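Local coordinates for protein Rho guanine nucleotide exchange factor 11 (Homo sapiens, PDB 5JHH) that acts as a guanine nucleotide exchange factor for Rho-family GTPases, probably speeding the release of GDP through its joined DH and PH domains, at residues T17-D22 against I181-G186; R65-L70 against A118-Y123; Q124-E129 against Q214-H219. One frame throughout, in Å; residues are numbered along the deposited sequence.

Contact 1: residues T17-D22 against I181-G186; sequences TQREID and IKHTEG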
loop_
_atom_site.group_PDB
_atom_site.type_symbol
_atom_site.label_atom_id
_atom_site.label_comp_id
_atom_site.label_asym_id
_atom_site.label_seq_id
_atom_site.Cartn_x
_atom_site.Cartn_y
_atom_site.Cartn_z
ATOM N N THR A 17 -32.060 19.123 -2.534
ATOM C CA THR A 17 -32.049 17.955 -3.399
ATOM C C THR A 17 -31.167 16.834 -2.830
ATOM O O THR A 17 -30.283 17.080 -2.018
ATOM C CB THR A 17 -31.544 18.328 -4.814
ATOM O OG1 THR A 17 -30.994 17.168 -5.442
ATOM C CG2 THR A 17 -30.449 19.433 -4.791
ATOM N N GLN A 18 -31.396 15.609 -3.293
ATOM C CA GLN A 18 -30.596 14.445 -2.893
ATOM C C GLN A 18 -29.106 14.646 -3.207
ATOM O O GLN A 18 -28.242 14.289 -2.409
ATOM C CB GLN A 18 -31.102 13.179 -3.616
ATOM C CG GLN A 18 -30.550 11.835 -3.116
ATOM C CD GLN A 18 -30.880 11.529 -1.655
ATOM O OE1 GLN A 18 -30.355 10.577 -1.087
ATOM N NE2 GLN A 18 -31.757 12.326 -1.042
ATOM N N ARG A 19 -28.831 15.173 -4.394
ATOM C CA ARG A 19 -27.487 15.507 -4.804
ATOM C C ARG A 19 -26.851 16.481 -3.825
ATOM O O ARG A 19 -25.731 16.275 -3.411
ATOM C CB ARG A 19 -27.496 16.116 -6.198
ATOM C CG ARG A 19 -26.134 16.164 -6.877
ATOM C CD ARG A 19 -26.180 17.005 -8.144
ATOM N NE ARG A 19 -25.173 16.615 -9.131
ATOM C CZ ARG A 19 -25.182 15.476 -9.821
ATOM N NH1 ARG A 19 -24.221 15.232 -10.705
ATOM N NH2 ARG A 19 -26.135 14.569 -9.625
ATOM N N GLU A 20 -27.558 17.529 -3.436
ATOM C CA GLU A 20 -26.982 18.518 -2.553
ATOM C C GLU A 20 -26.899 18.009 -1.105
ATOM O O GLU A 20 -26.044 18.434 -0.330
ATOM C CB GLU A 20 -27.759 19.833 -2.625
ATOM C CG GLU A 20 -27.367 20.885 -1.578
ATOM C CD GLU A 20 -25.917 21.388 -1.686
ATOM O OE1 GLU A 20 -25.714 22.533 -2.136
ATOM O OE2 GLU A 20 -24.981 20.662 -1.294
ATOM N N ILE A 21 -27.775 17.085 -0.742
ATOM C CA ILE A 21 -27.666 16.429 0.543
ATOM C C ILE A 21 -26.365 15.618 0.551
ATOM O O ILE A 21 -25.614 15.650 1.510
ATOM C CB ILE A 21 -28.817 15.442 0.780
ATOM C CG1 ILE A 21 -30.189 16.136 0.719
ATOM C CG2 ILE A 21 -28.626 14.725 2.120
ATOM C CD1 ILE A 21 -30.761 16.516 2.074
ATOM N N ASP A 22 -26.141 14.866 -0.526
ATOM C CA ASP A 22 -25.015 13.957 -0.615
ATOM C C ASP A 22 -23.697 14.716 -0.644
ATOM O O ASP A 22 -22.752 14.295 -0.007
ATOM C CB ASP A 22 -25.126 13.063 -1.852
ATOM C CG ASP A 22 -26.291 12.081 -1.755
ATOM O OD1 ASP A 22 -27.082 12.191 -0.795
ATOM O OD2 ASP A 22 -26.440 11.237 -2.662
ATOM N N ILE A 181 -16.922 15.937 -6.076
ATOM C CA ILE A 181 -16.995 16.334 -7.459
ATOM C C ILE A 181 -18.248 15.723 -8.105
ATOM O O ILE A 181 -19.056 16.419 -8.696
ATOM C CB ILE A 181 -15.739 15.822 -8.180
ATOM C CG1 ILE A 181 -14.570 16.735 -7.838
ATOM C CG2 ILE A 181 -15.974 15.671 -9.693
ATOM C CD1 ILE A 181 -13.237 16.170 -8.238
ATOM N N LYS A 182 -18.370 14.409 -7.961
ATOM C CA LYS A 182 -19.558 13.648 -8.269
ATOM C C LYS A 182 -20.849 14.314 -7.860
ATOM O O LYS A 182 -21.839 14.171 -8.558
ATOM C CB LYS A 182 -19.479 12.284 -7.573
ATOM C CG LYS A 182 -20.747 11.437 -7.668
ATOM C CD LYS A 182 -20.481 9.959 -7.383
ATOM C CE LYS A 182 -21.652 9.075 -7.805
ATOM N NZ LYS A 182 -21.794 7.892 -6.908
ATOM N N HIS A 183 -20.887 14.973 -6.716
ATOM C CA HIS A 183 -22.132 15.617 -6.304
ATOM C C HIS A 183 -22.124 17.121 -6.505
ATOM O O HIS A 183 -22.900 17.831 -5.893
ATOM C CB HIS A 183 -22.475 15.246 -4.885
ATOM C CG HIS A 183 -22.721 13.784 -4.716
ATOM N ND1 HIS A 183 -22.149 13.038 -3.710
ATOM C CD2 HIS A 183 -23.450 12.920 -5.459
ATOM C CE1 HIS A 183 -22.528 11.778 -3.828
ATOM N NE2 HIS A 183 -23.313 11.679 -4.886
ATOM N N THR A 184 -21.276 17.606 -7.402
ATOM C CA THR A 184 -21.193 19.036 -7.696
ATOM C C THR A 184 -21.732 19.296 -9.115
ATOM O O THR A 184 -21.445 18.535 -10.061
ATOM C CB THR A 184 -19.710 19.496 -7.590
ATOM O OG1 THR A 184 -19.247 19.280 -6.264
ATOM C CG2 THR A 184 -19.528 20.979 -7.942
ATOM N N GLU A 185 -22.502 20.366 -9.281
ATOM C CA GLU A 185 -23.128 20.645 -10.589
ATOM C C GLU A 185 -21.993 20.871 -11.541
ATOM O O GLU A 185 -21.086 21.636 -11.226
ATOM C CB GLU A 185 -24.010 21.903 -10.549
ATOM C CG GLU A 185 -25.202 21.823 -9.610
ATOM C CD GLU A 185 -26.344 21.008 -10.181
ATOM O OE1 GLU A 185 -26.886 21.458 -11.211
ATOM O OE2 GLU A 185 -26.704 19.942 -9.601
ATOM N N GLY A 186 -22.008 20.189 -12.674
ATOM C CA GLY A 186 -21.040 20.432 -13.766
ATOM C C GLY A 186 -21.184 21.800 -14.441
ATOM O O GLY A 186 -22.118 22.546 -14.158
#

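Contact 2: residues R65-L70 against A118-Y123; sequences RLFPNL and AQFCSY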
loop_
_atom_site.group_PDB
_atom_site.type_symbol
_atom_site.label_atom_id
_atom_site.label_comp_id
_atom_site.label_asym_id
_atom_site.label_seq_id
_atom_site.Cartn_x
_atom_site.Cartn_y
_atom_site.Cartn_z
ATOM N N ARG A 65 14.882 10.902 13.556
ATOM C CA ARG A 65 14.591 10.098 12.381
ATOM C C ARG A 65 13.207 9.476 12.453
ATOM O O ARG A 65 12.581 9.222 11.431
ATOM C CB ARG A 65 15.706 9.071 12.080
ATOM C CG ARG A 65 16.902 9.791 11.426
ATOM C CD ARG A 65 18.057 8.891 11.014
ATOM N NE ARG A 65 18.639 8.213 12.169
ATOM C CZ ARG A 65 19.831 8.492 12.721
ATOM N NH1 ARG A 65 20.617 9.438 12.220
ATOM N NH2 ARG A 65 20.255 7.803 13.781
ATOM N N LEU A 66 12.728 9.232 13.659
ATOM C CA LEU A 66 11.417 8.645 13.853
ATOM C C LEU A 66 10.307 9.720 13.738
ATOM O O LEU A 66 9.285 9.465 13.193
ATOM C CB LEU A 66 11.370 7.980 15.208
ATOM C CG LEU A 66 9.992 7.528 15.656
ATOM C CD1 LEU A 66 9.502 6.423 14.769
ATOM C CD2 LEU A 66 10.061 7.036 17.095
ATOM N N PHE A 67 10.558 10.890 14.281
ATOM C CA PHE A 67 9.661 12.026 14.275
ATOM C C PHE A 67 10.396 13.256 13.720
ATOM O O PHE A 67 10.798 14.117 14.436
ATOM C CB PHE A 67 9.154 12.358 15.660
ATOM C CG PHE A 67 8.218 11.383 16.240
ATOM C CD1 PHE A 67 6.951 11.278 15.793
ATOM C CD2 PHE A 67 8.605 10.590 17.273
ATOM C CE1 PHE A 67 6.089 10.410 16.353
ATOM C CE2 PHE A 67 7.754 9.702 17.832
ATOM C CZ PHE A 67 6.490 9.610 17.372
ATOM N N PRO A 68 10.548 13.271 12.326
ATOM C CA PRO A 68 11.353 14.384 11.813
ATOM C C PRO A 68 10.833 15.790 11.970
ATOM O O PRO A 68 11.607 16.670 12.183
ATOM C CB PRO A 68 11.443 14.099 10.335
ATOM C CG PRO A 68 11.317 12.679 10.225
ATOM C CD PRO A 68 10.210 12.393 11.105
ATOM N N ASN A 69 9.541 15.995 11.808
ATOM C CA ASN A 69 8.985 17.301 11.628
ATOM C C ASN A 69 7.534 17.307 12.026
ATOM O O ASN A 69 6.698 17.804 11.339
ATOM C CB ASN A 69 9.126 17.673 10.170
ATOM C CG ASN A 69 8.460 16.675 9.266
ATOM O OD1 ASN A 69 8.116 15.625 9.668
ATOM N ND2 ASN A 69 8.309 17.019 8.054
ATOM N N LEU A 70 7.264 16.727 13.166
ATOM C CA LEU A 70 5.930 16.550 13.653
ATOM C C LEU A 70 5.188 17.848 13.917
ATOM O O LEU A 70 4.057 17.974 13.545
ATOM C CB LEU A 70 5.922 15.656 14.884
ATOM C CG LEU A 70 4.578 15.221 15.438
ATOM C CD1 LEU A 70 3.706 14.605 14.409
ATOM C CD2 LEU A 70 4.684 14.292 16.610
ATOM N N ALA A 118 6.464 14.092 2.979
ATOM C CA ALA A 118 7.467 13.155 2.491
ATOM C C ALA A 118 8.590 12.987 3.499
ATOM O O ALA A 118 9.018 11.887 3.758
ATOM C CB ALA A 118 8.045 13.617 1.138
ATOM N N GLN A 119 9.061 14.087 4.059
ATOM C CA GLN A 119 10.077 14.034 5.092
ATOM C C GLN A 119 9.556 13.205 6.278
ATOM O O GLN A 119 10.243 12.333 6.761
ATOM C CB GLN A 119 10.528 15.444 5.518
ATOM C CG GLN A 119 11.821 15.433 6.323
ATOM C CD GLN A 119 12.108 16.700 7.145
ATOM O OE1 GLN A 119 12.961 16.662 8.037
ATOM N NE2 GLN A 119 11.427 17.825 6.838
ATOM N N PHE A 120 8.317 13.414 6.707
ATOM C CA PHE A 120 7.789 12.606 7.805
ATOM C C PHE A 120 7.724 11.101 7.498
ATOM O O PHE A 120 7.993 10.308 8.381
ATOM C CB PHE A 120 6.424 13.110 8.237
ATOM C CG PHE A 120 5.878 12.438 9.477
ATOM C CD1 PHE A 120 6.253 12.861 10.724
ATOM C CD2 PHE A 120 4.923 11.443 9.374
ATOM C CE1 PHE A 120 5.722 12.277 11.849
ATOM C CE2 PHE A 120 4.385 10.859 10.499
ATOM C CZ PHE A 120 4.781 11.273 11.740
ATOM N N CYS A 121 7.413 10.701 6.276
ATOM C CA CYS A 121 7.135 9.310 5.992
ATOM C C CYS A 121 8.280 8.538 5.390
ATOM O O CYS A 121 8.271 7.316 5.444
ATOM C CB CYS A 121 5.999 9.182 4.943
ATOM S SG CYS A 121 4.439 9.882 5.511
ATOM N N SER A 122 9.135 9.197 4.634
ATOM C CA SER A 122 10.055 8.456 3.782
ATOM C C SER A 122 10.861 7.381 4.486
ATOM O O SER A 122 11.139 6.309 3.910
ATOM C CB SER A 122 11.033 9.410 3.055
ATOM O OG SER A 122 11.678 10.230 3.996
ATOM N N TYR A 123 11.282 7.680 5.702
ATOM C CA TYR A 123 12.227 6.836 6.432
ATOM C C TYR A 123 11.499 5.947 7.454
ATOM O O TYR A 123 12.104 5.220 8.224
ATOM C CB TYR A 123 13.251 7.731 7.160
ATOM C CG TYR A 123 14.445 6.989 7.789
ATOM C CD1 TYR A 123 15.520 6.537 7.008
ATOM C CD2 TYR A 123 14.493 6.759 9.141
ATOM C CE1 TYR A 123 16.616 5.894 7.570
ATOM C CE2 TYR A 123 15.595 6.127 9.730
ATOM C CZ TYR A 123 16.655 5.702 8.945
ATOM O OH TYR A 123 17.689 5.043 9.565
HETATM O O HOH W 1 7.873 8.827 10.763
#

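Contact 3: residues Q124-E129 against Q214-H219; sequences QSIALE and QTENRH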
loop_
_atom_site.group_PDB
_atom_site.type_symbol
_atom_site.label_atom_id
_atom_site.label_comp_id
_atom_site.label_asym_id
_atom_site.label_seq_id
_atom_site.Cartn_x
_atom_site.Cartn_y
_atom_site.Cartn_z
ATOM N N GLN A 124 10.184 5.967 7.422
ATOM C CA GLN A 124 9.411 5.479 8.550
ATOM C C GLN A 124 9.534 3.978 8.722
ATOM O O GLN A 124 9.553 3.501 9.811
ATOM C CB GLN A 124 7.959 5.891 8.370
ATOM C CG GLN A 124 7.118 5.810 9.625
ATOM C CD GLN A 124 5.702 6.306 9.405
ATOM O OE1 GLN A 124 4.855 5.565 8.935
ATOM N NE2 GLN A 124 5.443 7.579 9.754
ATOM N N SER A 125 9.635 3.222 7.654
ATOM C CA SER A 125 9.679 1.760 7.794
ATOM C C SER A 125 10.940 1.312 8.512
ATOM O O SER A 125 10.934 0.388 9.353
ATOM C CB SER A 125 9.606 1.115 6.416
ATOM O OG SER A 125 10.689 1.530 5.594
ATOM N N ILE A 126 12.002 2.043 8.252
ATOM C CA ILE A 126 13.289 1.781 8.853
ATOM C C ILE A 126 13.309 2.189 10.322
ATOM O O ILE A 126 13.707 1.418 11.184
ATOM C CB ILE A 126 14.377 2.490 8.061
ATOM C CG1 ILE A 126 14.411 1.914 6.649
ATOM C CG2 ILE A 126 15.730 2.255 8.693
ATOM C CD1 ILE A 126 14.840 2.890 5.585
ATOM N N ALA A 127 12.774 3.352 10.634
ATOM C CA ALA A 127 12.719 3.770 12.028
ATOM C C ALA A 127 11.876 2.822 12.877
ATOM O O ALA A 127 12.193 2.567 14.058
ATOM C CB ALA A 127 12.160 5.166 12.148
ATOM N N LEU A 128 10.795 2.322 12.305
ATOM C CA LEU A 128 9.952 1.407 13.049
ATOM C C LEU A 128 10.594 0.057 13.292
ATOM O O LEU A 128 10.321 -0.531 14.291
ATOM C CB LEU A 128 8.651 1.177 12.311
ATOM C CG LEU A 128 7.702 2.351 12.362
ATOM C CD1 LEU A 128 6.472 2.079 11.490
ATOM C CD2 LEU A 128 7.289 2.659 13.802
ATOM N N GLU A 129 11.357 -0.461 12.344
ATOM C CA GLU A 129 12.172 -1.644 12.572
ATOM C C GLU A 129 13.207 -1.418 13.688
ATOM O O GLU A 129 13.402 -2.262 14.547
ATOM C CB GLU A 129 12.895 -2.060 11.289
ATOM C CG GLU A 129 12.279 -3.283 10.607
ATOM C CD GLU A 129 12.321 -4.559 11.479
ATOM O OE1 GLU A 129 13.280 -4.754 12.273
ATOM O OE2 GLU A 129 11.400 -5.393 11.351
ATOM N N GLN A 214 12.808 5.992 -2.833
ATOM C CA GLN A 214 14.220 6.291 -2.954
ATOM C C GLN A 214 14.889 6.174 -1.604
ATOM O O GLN A 214 15.995 5.656 -1.500
ATOM C CB GLN A 214 14.462 7.684 -3.564
ATOM C CG GLN A 214 14.136 7.811 -5.077
ATOM C CD GLN A 214 14.561 6.605 -5.970
ATOM O OE1 GLN A 214 15.633 5.995 -5.798
ATOM N NE2 GLN A 214 13.718 6.271 -6.933
ATOM N N THR A 215 14.213 6.603 -0.548
ATOM C CA THR A 215 14.816 6.498 0.772
ATOM C C THR A 215 15.000 5.058 1.183
ATOM O O THR A 215 16.066 4.700 1.684
ATOM C CB THR A 215 13.967 7.178 1.854
ATOM O OG1 THR A 215 13.887 8.584 1.599
ATOM C CG2 THR A 215 14.537 6.966 3.185
ATOM N N GLU A 216 13.968 4.228 1.031
ATOM C CA GLU A 216 14.134 2.813 1.358
ATOM C C GLU A 216 15.154 2.118 0.423
ATOM O O GLU A 216 15.996 1.308 0.871
ATOM C CB GLU A 216 12.809 2.059 1.270
ATOM C CG GLU A 216 11.785 2.517 2.303
ATOM C CD GLU A 216 10.442 1.785 2.242
ATOM O OE1 GLU A 216 10.048 1.245 1.172
ATOM O OE2 GLU A 216 9.789 1.728 3.322
ATOM N N ASN A 217 15.055 2.402 -0.872
ATOM C CA ASN A 217 15.944 1.753 -1.821
ATOM C C ASN A 217 17.377 2.074 -1.449
ATOM O O ASN A 217 18.223 1.170 -1.428
ATOM C CB ASN A 217 15.724 2.221 -3.245
ATOM C CG ASN A 217 14.623 1.494 -3.931
ATOM O OD1 ASN A 217 13.872 0.696 -3.339
ATOM N ND2 ASN A 217 14.514 1.748 -5.208
ATOM N N ARG A 218 17.633 3.327 -1.097
ATOM C CA ARG A 218 19.004 3.741 -0.773
ATOM C C ARG A 218 19.547 2.992 0.424
ATOM O O ARG A 218 20.698 2.521 0.409
ATOM C CB ARG A 218 19.083 5.237 -0.527
ATOM C CG ARG A 218 20.509 5.792 -0.380
ATOM C CD ARG A 218 20.563 7.326 -0.310
ATOM N NE ARG A 218 20.055 7.829 0.977
ATOM C CZ ARG A 218 18.939 8.554 1.147
ATOM N NH1 ARG A 218 18.197 8.938 0.104
ATOM N NH2 ARG A 218 18.557 8.908 2.381
ATOM N N HIS A 219 18.719 2.883 1.462
ATOM C CA HIS A 219 19.096 2.150 2.649
ATOM C C HIS A 219 19.315 0.662 2.329
ATOM O O HIS A 219 20.285 0.074 2.747
ATOM C CB HIS A 219 18.008 2.324 3.698
ATOM C CG HIS A 219 18.278 1.630 4.993
ATOM N ND1 HIS A 219 17.799 0.364 5.281
ATOM C CD2 HIS A 219 18.930 2.046 6.102
ATOM C CE1 HIS A 219 18.164 0.024 6.507
ATOM N NE2 HIS A 219 18.842 1.033 7.030
HETATM O O HOH W 2 9.656 4.195 4.866
#

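Contact 1: residues T17-D22 against I181-G186
Arg19 reaches across to the chain from Lys182 to Glu185, and its side chain carries much of the contact. CB starts out alongside the partner segment; with CG anti to the backbone N (chi1 -164°) and the chain extended as far as NE, the following atoms run over the backbone there. CG lies 3.8 Å from His183 O. CD comes to 3.3 Å from Glu185 OE2. The next atom, NE, makes a long salt bridge with the same oxygen at 3.7 Å; no N-H is aimed at OE2, which lies off the guanidinium plane, the attraction is between charges only, and NE is buried with no hydrogen-bond partner. At the tip, NH1 passes 3.4 Å from Lys182 O, which sits over the face of the guanidinium at an angle too poor for a bond. Beside this, Asp22 CB sits above the middle of the His183 ring, a CH-pi contact 3.5 Å from the centroid, while Lys182 CG covers the opposite face nearer the rim. The contact joins the start of helix 18-54 to the chain leaving helix 165-182, consistent with the DH helical bundle, and Ile181 and Thr184 pack onward against Leu194 of helix 189-227.

Contact 2: residues R65-L70 against A118-Y123
Phe120 meets Pro68, Asn69 and Leu70 through CB, CD1 and CE1. Pro68 CD lies 4.0 Å from Phe120 CD1, and Leu70 CD1 is equally far from Phe120 CE1, the leucine and phenylalanine side chains running alongside in a common direction. Asn69 OD1 comes in at the ring edge, in its plane, 3.5 Å from Phe120 CD1; this oxygen is buried and finds no hydrogen-bond partner. The amide is brought there by CG standing between the backbone N and the carbonyl carbon (chi1 57°), and its other end is fixed by a hydrogen bond from ND2 to Val116 O, one turn earlier on helix 107-121. Next to this, Pro68 CG rests 3.6 Å from Gln119 O, and Arg65 lays CB and CD obliquely against Tyr123, with CB 3.8 Å from Tyr123 CE2. No direct hydrogen bond crosses between the segments. Water 1 joins them instead, donating to Leu66 O at 2.9 Å and Phe120 O at 2.8 Å, and it hangs over the centre of the Phe120 ring. In the next shell Ile163 packs on Phe120, Phe67 and Leu66, while Tyr49 of helix 18-54 meets the Phe67 ring and Leu70. A turn between helices, packed by aromatic and aliphatic side chains at a partly buried flank of the bundle, fits the elongated all-helical DH domain.

Contact 3: residues Q124-E129 against Q214-H219
Ser125 and Glu216 meet because their torsions aim both groups at each other between two helices. Ser125 OG stands between its backbone N and carbonyl carbon (chi1 60°), facing helix 189-227, and Glu216 runs out fully extended beyond CG (chi2 180°) to bring its carboxylate alongside. Ser125 OG donates to Glu216 OE2 in a hydrogen bond modelled at 2.5 Å, unusually short, so its exact length should be read with care. The same oxygen appears to take a second hydrogen bond from water 2, at 2.9 Å, and that water in turn accepts from Ser125 N at 3.0 Å, where the first turn of helix 124-137 offers its N-H. Two polar groups of one serine thus reach a single carboxylate oxygen, one directly and one apparently through water, and the nearby helix N-terminus would probably favour its negative charge. Outside the two segments, a basic side chain of another protein chain pairs with Glu216 OE1. Beside this polar pair, Ile126 and His219 run alongside each other head to tail. Ile126 CG2 lies over the imidazole face, a CH-pi contact 4.0 Å from the centroid of the His219 ring, and Ile126 CD1 comes to 3.7 Å from His219 CG. An alanine at Ile126 would lose both of these methyl contacts, which would probably leave the histidine ring free to turn and open a gap beside Glu216. The local axes of the two helices approach to 10.3 Å at 54°. The arrangement is characteristic of a DH domain, whose long last helix runs toward the PH domain; with Asn217 also hydrogen-bonded to that other chain, this side is consistent with a surface for binding a Rho GTPase.

How the contacts relate
Contacts 2 and 3 are neighbours, with centres about 11 Å apart, and touch directly where Ser122 and Tyr123 pack on Thr215 and Leu66 on Ala127; contact 1 lies far off, its centre about 38 Å from that of contact 2. Contacts 1 and 3 are both surface contacts, yet contact 1 relies on a long ion pair and a histidine face, whereas contact 3 has a short direct hydrogen bond and a partner protein beside it. Contact 2 is partly buried and mainly apolar, with water as its polar link. Helix 18-54, which supplies one side of contact 1, also packs on contact 2; helix 189-227 forms one side of contact 3 and packs against contacts 1 and 2.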